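Side-chain contact in probable fatty acyl-CoA transferase Rv3272 (Mycobacterium tuberculosis, PDB 5YX6), which binds fatty acyl-CoAs of varying chain length, palmitoyl-CoA most tightly, and is probably a family III CoA transferase of fatty acid metabolism: residues Thr341-Phe344 and Ala345-Asp348. Residues are numbered along the deposited sequence; the frame is centred on the assembly and turned at random.
Sequences TPLF and AEND
L343 and N347, one turn apart, meet where CD1 of the leucine comes within 4.1 Å of OD1 of the asparagine, the two side chains crossing at a slant. In the leucine CG lies anti to the backbone N (chi1 170°), and the next torsion (chi2 60°) turns CD1 back toward N347. This flank is buried and faces the second subunit: Y207 of that subunit packs on L343, while D208 OD1 and Y133 O of the same neighbour both accept from N347 ND2, which should hold the amide in its rotation. Beside it E346 sets its CB 3.2 Å from P342 O, and its extended chain carries the carboxylate outward to H139 of the second subunit. F344 is buried too, against L349 of its own chain. The other side is open: A345 and D348 are exposed, and A345 offers only a methyl, 3.7 Å from P342 O. T341 OG1 accepts from F344 N at 3.2 Å, and the same hydroxyl is hydrogen-bonded to V338 O. A345 N bonds to T341 O, and E346 N to P342 O at 2.9 Å. At the other end N347 N is shared weakly between L343 O and F344 O, and D348 leaves helical geometry with positive phi (55°). The whole is a single-turn helix with a threonine N-cap, one flank of which is built into the homodimer interface of this probable CoA transferase.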
loop_
_atom_site.group_PDB
_atom_site.type_symbol
_atom_site.label_atom_id
_atom_site.label_comp_id
_atom_site.label_asym_id
_atom_site.label_seq_id
_atom_site.Cartn_x
_atom_site.Cartn_y
_atom_site.Cartn_z
ATOM N N THR A 341 17.227 -5.581 -14.055
ATOM C CA THR A 341 17.544 -4.205 -14.433
ATOM C C THR A 341 18.636 -3.656 -13.526
ATOM O O THR A 341 18.784 -4.123 -12.395
ATOM C CB THR A 341 16.315 -3.282 -14.339
ATOM O OG1 THR A 341 15.878 -3.202 -12.973
ATOM C CG2 THR A 341 15.185 -3.807 -15.214
ATOM N N PRO A 342 19.414 -2.678 -14.032
ATOM C CA PRO A 342 20.462 -2.019 -13.249
ATOM C C PRO A 342 19.883 -1.225 -12.090
ATOM O O PRO A 342 20.529 -1.119 -11.056
ATOM C CB PRO A 342 21.135 -1.083 -14.265
ATOM C CG PRO A 342 20.745 -1.606 -15.593
ATOM C CD PRO A 342 19.389 -2.191 -15.421
ATOM N N LEU A 343 18.693 -0.662 -12.278
ATOM C CA LEU A 343 18.006 0.054 -11.212
ATOM C C LEU A 343 17.721 -0.862 -10.028
ATOM O O LEU A 343 17.959 -0.503 -8.874
ATOM C CB LEU A 343 16.694 0.655 -11.725
ATOM C CG LEU A 343 15.775 1.232 -10.644
ATOM C CD1 LEU A 343 16.484 2.351 -9.905
ATOM C CD2 LEU A 343 14.460 1.727 -11.243
ATOM N N PHE A 344 17.199 -2.045 -10.328
ATOM C CA PHE A 344 16.866 -3.019 -9.303
ATOM C C PHE A 344 18.105 -3.415 -8.522
ATOM O O PHE A 344 18.063 -3.538 -7.296
ATOM C CB PHE A 344 16.207 -4.253 -9.920
ATOM C CG PHE A 344 15.695 -5.227 -8.911
ATOM C CD1 PHE A 344 16.523 -6.213 -8.391
ATOM C CD2 PHE A 344 14.384 -5.162 -8.475
ATOM C CE1 PHE A 344 16.055 -7.105 -7.454
ATOM C CE2 PHE A 344 13.912 -6.058 -7.534
ATOM C CZ PHE A 344 14.750 -7.027 -7.026
ATOM N N ALA A 345 19.211 -3.607 -9.233
ATOM C CA ALA A 345 20.459 -3.987 -8.587
ATOM C C ALA A 345 20.970 -2.851 -7.704
ATOM O O ALA A 345 21.500 -3.062 -6.613
ATOM C CB ALA A 345 21.495 -4.361 -9.631
ATOM N N GLU A 346 20.787 -1.640 -8.201
ATOM C CA GLU A 346 21.223 -0.422 -7.533
ATOM C C GLU A 346 20.569 -0.191 -6.159
ATOM O O GLU A 346 21.187 0.377 -5.267
ATOM C CB GLU A 346 20.950 0.754 -8.467
ATOM C CG GLU A 346 21.407 2.104 -7.984
ATOM C CD GLU A 346 21.288 3.148 -9.076
ATOM O OE1 GLU A 346 20.437 4.050 -8.927
ATOM O OE2 GLU A 346 22.019 3.049 -10.093
ATOM N N ASN A 347 19.325 -0.630 -5.994
ATOM C CA ASN A 347 18.564 -0.331 -4.781
ATOM C C ASN A 347 18.706 -1.382 -3.686
ATOM O O ASN A 347 18.097 -1.255 -2.622
ATOM C CB ASN A 347 17.089 -0.145 -5.117
ATOM C CG ASN A 347 16.801 1.218 -5.686
ATOM O OD1 ASN A 347 17.714 1.959 -6.019
ATOM N ND2 ASN A 347 15.529 1.555 -5.812
ATOM N N ASP A 348 19.514 -2.404 -3.952
ATOM C CA ASP A 348 19.896 -3.370 -2.938
ATOM C C ASP A 348 18.643 -3.966 -2.294
ATOM O O ASP A 348 18.441 -3.907 -1.073
ATOM C CB ASP A 348 20.800 -2.693 -1.908
ATOM C CG ASP A 348 21.480 -3.675 -0.994
ATOM O OD1 ASP A 348 21.473 -4.884 -1.320
ATOM O OD2 ASP A 348 22.033 -3.235 0.044
#